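Local coordinates for prenyltransference for protein (Lavandula lanata, PDB 5HC8) that catalyses, as a lavandulyl diphosphate synthase, the head-to-middle joining of two dimethylallyl diphosphate molecules into lavandulyl diphosphate, at residues A[57-70]-A[134-146]. Sequence-based numbering, arbitrary orientation.
Sequences IKLLTIWALSPQNF and MHFILAVAYGGRE. With ISY (3-methylbut-3-enylsulfanyl(phosphonooxy)phosphinic acid), chain F; 61G (2-methylbuta-1,3-diene), chain D; SO4 (sulfate ion), chain E.
Leu60 bonds through its N to His135 O and through its O to Ile137 N, within a parallel pair, strands 59-65 and 135-140, two neighbours in the six-stranded parallel sheet of the cis-prenyltransferase fold. The pair illustrates how parallel strands satisfy each other's amides: His135 N gives to Lys58 O, Ile62 N to Ile137 O (2.9 Å), and Ala139 N to Ile62 O. Ala64 N to Ala139 O is almost straight at 177°, and Tyr142 N follows, giving to Leu65 O at 3.2 Å. Strand 15-19 takes the other edge of 59-65, using the backbones of Leu59, Thr61 and Trp63. On the face that carries Leu59, Thr61 and Ile137, Leu59 CD1 meets Ile137 CD1 at 3.6 Å, while Thr61 OG1 is bonded to His15. At the start, His135 is held by both ring nitrogens: ND1 binds O1 of a sulfate ion, probably from the crystallisation liquor, at 2.8 Å, and NE2 pairs with Ser105.

Further along, Trp63 links the sheet to the substrate site. With CG anti to the backbone N (chi1 -167°), its indole NE1 reaches Tyr142 O at 2.9 Å, nearly in the ring plane, and one face lies against the prenyl chain of ISY. A leucine here would probably leave Tyr142 O without this donor and the prenyl chain without its flat wall. Beyond it, Asn69 ND2 donates to ISY O8 at 2.9 Å and to Gly243 O of the second subunit. Asn69 N gives to Ser66 OG, an ST motif, and Asn69 OD1 accepts from Ser66 N, which lies above the carbonyl plane.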
loop_
_atom_site.group_PDB
_atom_site.type_symbol
_atom_site.label_atom_id
_atom_site.label_comp_id
_atom_site.label_asym_id
_atom_site.label_seq_id
_atom_site.Cartn_x
_atom_site.Cartn_y
_atom_site.Cartn_z
ATOM N N ILE A 57 -17.795 -10.143 -10.999
ATOM C CA ILE A 57 -16.394 -9.906 -10.634
ATOM C C ILE A 57 -15.543 -11.070 -11.244
ATOM O O ILE A 57 -15.955 -12.192 -11.276
ATOM C CB ILE A 57 -16.274 -9.822 -9.119
ATOM C CG1 ILE A 57 -16.960 -8.545 -8.592
ATOM C CG2 ILE A 57 -14.798 -9.917 -8.654
ATOM C CD1 ILE A 57 -17.241 -8.618 -7.122
ATOM N N LYS A 58 -14.390 -10.748 -11.764
ATOM C CA LYS A 58 -13.551 -11.685 -12.467
ATOM C C LYS A 58 -12.550 -12.373 -11.552
ATOM O O LYS A 58 -12.238 -13.509 -11.754
ATOM C CB LYS A 58 -12.849 -11.014 -13.606
ATOM C CG LYS A 58 -13.829 -10.567 -14.697
ATOM C CD LYS A 58 -13.105 -9.800 -15.756
ATOM C CE LYS A 58 -14.061 -9.341 -16.871
ATOM N NZ LYS A 58 -13.407 -8.244 -17.652
ATOM N N LEU A 59 -12.101 -11.677 -10.529
ATOM C CA LEU A 59 -11.261 -12.295 -9.524
ATOM C C LEU A 59 -11.603 -11.808 -8.126
ATOM O O LEU A 59 -11.684 -10.615 -7.892
ATOM C CB LEU A 59 -9.779 -12.024 -9.935
ATOM C CG LEU A 59 -8.815 -12.233 -8.750
ATOM C CD1 LEU A 59 -8.814 -13.669 -8.331
ATOM C CD2 LEU A 59 -7.444 -11.746 -9.181
ATOM N N LEU A 60 -11.843 -12.737 -7.214
ATOM C CA LEU A 60 -12.024 -12.433 -5.789
ATOM C C LEU A 60 -10.856 -13.063 -5.027
ATOM O O LEU A 60 -10.636 -14.286 -5.128
ATOM C CB LEU A 60 -13.231 -13.086 -5.235
ATOM C CG LEU A 60 -13.513 -12.715 -3.769
ATOM C CD1 LEU A 60 -13.963 -11.248 -3.662
ATOM C CD2 LEU A 60 -14.525 -13.632 -3.143
ATOM N N THR A 61 -10.101 -12.240 -4.334
ATOM C CA THR A 61 -9.025 -12.737 -3.438
ATOM C C THR A 61 -9.416 -12.584 -1.986
ATOM O O THR A 61 -9.840 -11.494 -1.577
ATOM C CB THR A 61 -7.740 -11.963 -3.706
ATOM O OG1 THR A 61 -7.273 -12.223 -5.029
ATOM C CG2 THR A 61 -6.657 -12.416 -2.724
ATOM N N ILE A 62 -9.329 -13.666 -1.207
ATOM C CA ILE A 62 -9.537 -13.592 0.233
ATOM C C ILE A 62 -8.210 -13.883 0.917
ATOM O O ILE A 62 -7.541 -14.903 0.676
ATOM C CB ILE A 62 -10.601 -14.573 0.749
ATOM C CG1 ILE A 62 -11.959 -14.248 0.136
ATOM C CG2 ILE A 62 -10.623 -14.601 2.267
ATOM C CD1 ILE A 62 -13.057 -15.287 0.449
ATOM N N TRP A 63 -7.751 -12.936 1.713
ATOM C CA TRP A 63 -6.485 -13.130 2.467
ATOM C C TRP A 63 -6.767 -13.780 3.781
ATOM O O TRP A 63 -7.535 -13.234 4.584
ATOM C CB TRP A 63 -5.829 -11.811 2.788
ATOM C CG TRP A 63 -4.409 -11.874 3.282
ATOM C CD1 TRP A 63 -3.414 -12.795 2.979
ATOM C CD2 TRP A 63 -3.785 -10.892 4.097
ATOM N NE1 TRP A 63 -2.235 -12.406 3.573
ATOM C CE2 TRP A 63 -2.423 -11.217 4.200
ATOM C CE3 TRP A 63 -4.224 -9.698 4.659
ATOM C CZ2 TRP A 63 -1.537 -10.437 4.964
ATOM C CZ3 TRP A 63 -3.356 -8.984 5.405
ATOM C CH2 TRP A 63 -2.033 -9.323 5.505
ATOM N N ALA A 64 -6.165 -14.953 4.017
ATOM C CA ALA A 64 -6.508 -15.758 5.226
ATOM C C ALA A 64 -5.340 -15.877 6.224
ATOM O O ALA A 64 -5.526 -16.168 7.397
ATOM C CB ALA A 64 -6.948 -17.141 4.825
ATOM N N LEU A 65 -4.111 -15.686 5.749
ATOM C CA LEU A 65 -3.025 -15.969 6.675
ATOM C C LEU A 65 -1.795 -15.266 6.166
ATOM O O LEU A 65 -1.417 -15.478 5.053
ATOM C CB LEU A 65 -2.820 -17.459 6.771
ATOM C CG LEU A 65 -1.846 -17.811 7.897
ATOM C CD1 LEU A 65 -2.537 -17.849 9.247
ATOM C CD2 LEU A 65 -1.200 -19.164 7.624
ATOM N N SER A 66 -1.251 -14.396 6.990
ATOM C CA SER A 66 0.016 -13.721 6.764
ATOM C C SER A 66 1.211 -14.442 7.390
ATOM O O SER A 66 1.019 -15.288 8.280
ATOM C CB SER A 66 -0.016 -12.278 7.350
ATOM O OG SER A 66 0.071 -12.272 8.766
ATOM N N PRO A 67 2.445 -14.063 6.977
ATOM C CA PRO A 67 3.607 -14.671 7.673
ATOM C C PRO A 67 3.623 -14.296 9.141
ATOM O O PRO A 67 3.916 -15.141 9.991
ATOM C CB PRO A 67 4.814 -14.057 6.974
ATOM C CG PRO A 67 4.288 -13.765 5.576
ATOM C CD PRO A 67 2.862 -13.277 5.813
ATOM N N GLN A 68 3.316 -13.035 9.420
ATOM C CA GLN A 68 3.197 -12.564 10.797
ATOM C C GLN A 68 2.283 -13.387 11.692
ATOM O O GLN A 68 2.575 -13.601 12.889
ATOM C CB GLN A 68 2.746 -11.088 10.790
ATOM C CG GLN A 68 3.795 -10.068 10.292
ATOM C CD GLN A 68 4.131 -10.138 8.779
ATOM O OE1 GLN A 68 3.278 -10.489 7.945
ATOM N NE2 GLN A 68 5.421 -9.888 8.439
ATOM N N ASN A 69 1.170 -13.859 11.136
ATOM C CA ASN A 69 0.264 -14.697 11.837
ATOM C C ASN A 69 0.884 -15.980 12.412
ATOM O O ASN A 69 0.292 -16.580 13.314
ATOM C CB ASN A 69 -0.884 -15.168 10.945
ATOM C CG ASN A 69 -1.922 -14.077 10.595
ATOM O OD1 ASN A 69 -2.689 -14.224 9.600
ATOM N ND2 ASN A 69 -2.023 -13.055 11.422
ATOM N N PHE A 70 1.990 -16.447 11.852
ATOM C CA PHE A 70 2.673 -17.650 12.393
ATOM C C PHE A 70 3.243 -17.440 13.822
ATOM O O PHE A 70 3.634 -18.403 14.465
ATOM C CB PHE A 70 3.775 -18.153 11.444
ATOM C CG PHE A 70 3.237 -18.887 10.264
ATOM C CD1 PHE A 70 2.906 -20.224 10.369
ATOM C CD2 PHE A 70 2.960 -18.226 9.070
ATOM C CE1 PHE A 70 2.374 -20.907 9.301
ATOM C CE2 PHE A 70 2.441 -18.910 7.978
ATOM C CZ PHE A 70 2.166 -20.254 8.084
ATOM N N MET A 134 -15.476 -17.407 -12.383
ATOM C CA MET A 134 -14.710 -16.393 -11.692
ATOM C C MET A 134 -13.551 -17.107 -11.060
ATOM O O MET A 134 -13.701 -18.192 -10.519
ATOM C CB MET A 134 -15.557 -15.708 -10.619
ATOM C CG MET A 134 -14.863 -14.616 -9.799
ATOM S SD MET A 134 -15.860 -14.023 -8.446
ATOM C CE MET A 134 -15.592 -15.259 -7.204
ATOM N N HIS A 135 -12.407 -16.455 -11.085
ATOM C CA HIS A 135 -11.249 -16.891 -10.333
ATOM C C HIS A 135 -11.429 -16.488 -8.826
ATOM O O HIS A 135 -11.859 -15.357 -8.503
ATOM C CB HIS A 135 -10.029 -16.247 -10.988
ATOM C CG HIS A 135 -8.713 -16.886 -10.694
ATOM N ND1 HIS A 135 -7.548 -16.436 -11.274
ATOM C CD2 HIS A 135 -8.355 -17.930 -9.908
ATOM C CE1 HIS A 135 -6.538 -17.167 -10.856
ATOM N NE2 HIS A 135 -7.000 -18.068 -10.013
ATOM N N PHE A 136 -11.104 -17.437 -7.938
ATOM C CA PHE A 136 -11.051 -17.250 -6.500
ATOM C C PHE A 136 -9.649 -17.581 -6.027
ATOM O O PHE A 136 -9.176 -18.712 -6.201
ATOM C CB PHE A 136 -12.031 -18.186 -5.811
ATOM C CG PHE A 136 -11.885 -18.253 -4.320
ATOM C CD1 PHE A 136 -11.528 -17.119 -3.549
ATOM C CD2 PHE A 136 -12.026 -19.473 -3.650
ATOM C CE1 PHE A 136 -11.374 -17.208 -2.167
ATOM C CE2 PHE A 136 -11.883 -19.556 -2.250
ATOM C CZ PHE A 136 -11.572 -18.421 -1.509
ATOM N N ILE A 137 -8.918 -16.585 -5.507
ATOM C CA ILE A 137 -7.588 -16.816 -4.916
ATOM C C ILE A 137 -7.703 -16.790 -3.388
ATOM O O ILE A 137 -8.269 -15.839 -2.796
ATOM C CB ILE A 137 -6.574 -15.781 -5.367
ATOM C CG1 ILE A 137 -6.273 -15.999 -6.842
ATOM C CG2 ILE A 137 -5.238 -15.880 -4.576
ATOM C CD1 ILE A 137 -5.494 -14.875 -7.513
ATOM N N LEU A 138 -7.209 -17.849 -2.759
ATOM C CA LEU A 138 -7.022 -17.885 -1.323
ATOM C C LEU A 138 -5.532 -17.583 -1.111
ATOM O O LEU A 138 -4.689 -18.329 -1.529
ATOM C CB LEU A 138 -7.429 -19.220 -0.726
ATOM C CG LEU A 138 -7.254 -19.307 0.787
ATOM C CD1 LEU A 138 -8.160 -18.398 1.603
ATOM C CD2 LEU A 138 -7.430 -20.741 1.208
ATOM N N ALA A 139 -5.248 -16.455 -0.487
ATOM C CA ALA A 139 -3.893 -16.032 -0.128
ATOM C C ALA A 139 -3.584 -16.469 1.299
ATOM O O ALA A 139 -4.157 -15.986 2.263
ATOM C CB ALA A 139 -3.752 -14.506 -0.299
ATOM N N VAL A 140 -2.642 -17.395 1.409
ATOM C CA VAL A 140 -2.326 -18.075 2.629
ATOM C C VAL A 140 -0.794 -18.229 2.771
ATOM O O VAL A 140 -0.081 -18.601 1.817
ATOM C CB VAL A 140 -3.170 -19.376 2.676
ATOM C CG1 VAL A 140 -2.755 -20.316 1.566
ATOM C CG2 VAL A 140 -3.177 -19.967 4.031
ATOM N N ALA A 141 -0.282 -17.810 3.942
ATOM C CA ALA A 141 1.123 -17.593 4.141
ATOM C C ALA A 141 1.643 -16.649 3.086
ATOM O O ALA A 141 2.690 -16.863 2.538
ATOM C CB ALA A 141 1.922 -18.929 4.115
ATOM N N TYR A 142 0.862 -15.613 2.788
ATOM C CA TYR A 142 1.138 -14.581 1.752
ATOM C C TYR A 142 1.413 -13.279 2.474
ATOM O O TYR A 142 0.587 -12.845 3.350
ATOM C CB TYR A 142 -0.095 -14.342 0.823
ATOM C CG TYR A 142 0.253 -13.226 -0.113
ATOM C CD1 TYR A 142 1.035 -13.473 -1.253
ATOM C CD2 TYR A 142 0.010 -11.932 0.255
ATOM C CE1 TYR A 142 1.479 -12.449 -2.043
ATOM C CE2 TYR A 142 0.470 -10.870 -0.491
ATOM C CZ TYR A 142 1.148 -11.149 -1.690
ATOM O OH TYR A 142 1.663 -10.095 -2.364
ATOM N N GLY A 143 2.566 -12.683 2.196
ATOM C CA GLY A 143 2.849 -11.328 2.653
ATOM C C GLY A 143 3.360 -10.488 1.510
ATOM O O GLY A 143 4.037 -11.012 0.621
ATOM N N GLY A 144 3.001 -9.205 1.453
ATOM C CA GLY A 144 3.374 -8.349 0.330
ATOM C C GLY A 144 4.873 -8.073 0.191
ATOM O O GLY A 144 5.398 -8.074 -0.903
ATOM N N ARG A 145 5.559 -7.819 1.315
ATOM C CA ARG A 145 7.013 -7.665 1.327
ATOM C C ARG A 145 7.667 -8.962 0.818
ATOM O O ARG A 145 8.536 -8.890 -0.016
ATOM C CB ARG A 145 7.542 -7.421 2.755
ATOM C CG ARG A 145 7.287 -6.056 3.310
ATOM C CD ARG A 145 8.215 -5.055 2.763
ATOM N NE ARG A 145 8.144 -3.698 3.347
ATOM C CZ ARG A 145 8.774 -3.219 4.425
ATOM N NH1 ARG A 145 9.454 -4.023 5.256
ATOM N NH2 ARG A 145 8.645 -1.928 4.740
ATOM N N GLU A 146 7.195 -10.081 1.306
ATOM C CA GLU A 146 7.775 -11.373 0.944
ATOM C C GLU A 146 7.627 -11.658 -0.561
ATOM O O GLU A 146 8.553 -12.148 -1.221
ATOM C CB GLU A 146 7.124 -12.490 1.679
ATOM C CG GLU A 146 7.480 -12.649 3.108
ATOM C CD GLU A 146 6.868 -11.586 4.035
ATOM O OE1 GLU A 146 6.040 -10.729 3.628
ATOM O OE2 GLU A 146 7.198 -11.658 5.236
HETATM P P1 ISY F . -2.869 -6.605 12.372
HETATM O O2 ISY F . -2.850 -8.079 11.616
HETATM P P3 ISY F . -4.002 -9.150 11.508
HETATM O O4 ISY F . -4.336 -6.027 12.465
HETATM O O5 ISY F . -1.895 -5.572 11.736
HETATM O O6 ISY F . -2.364 -6.902 13.777
HETATM O O7 ISY F . -4.829 -9.167 12.742
HETATM O O8 ISY F . -3.355 -10.531 11.030
HETATM S S9 ISY F . -5.291 -8.376 9.991
HETATM C C10 ISY F . -4.445 -8.934 8.531
HETATM C C11 ISY F . -5.394 -9.990 8.025
HETATM C C12 ISY F . -4.911 -11.349 7.601
HETATM C C13 ISY F . -5.888 -12.312 7.105
HETATM C C14 ISY F . -3.521 -11.796 7.860
HETATM C CAC 61G D . -5.589 -14.533 10.295
HETATM C CAE 61G D . -7.065 -14.998 10.355
HETATM C CAB 61G D . -7.706 -16.067 9.512
HETATM C CAD 61G D . -7.943 -14.227 11.161
HETATM C CAA 61G D . -7.281 -13.213 11.903
HETATM S S SO4 E . -7.574 -14.701 -14.487
HETATM O O1 SO4 E . -7.709 -14.245 -13.033
HETATM O O2 SO4 E . -6.418 -14.172 -15.317
HETATM O O3 SO4 E . -7.450 -16.202 -14.575
HETATM O O4 SO4 E . -8.870 -14.295 -15.116
HETATM O O HOH W 1 7.763 -8.735 6.512
#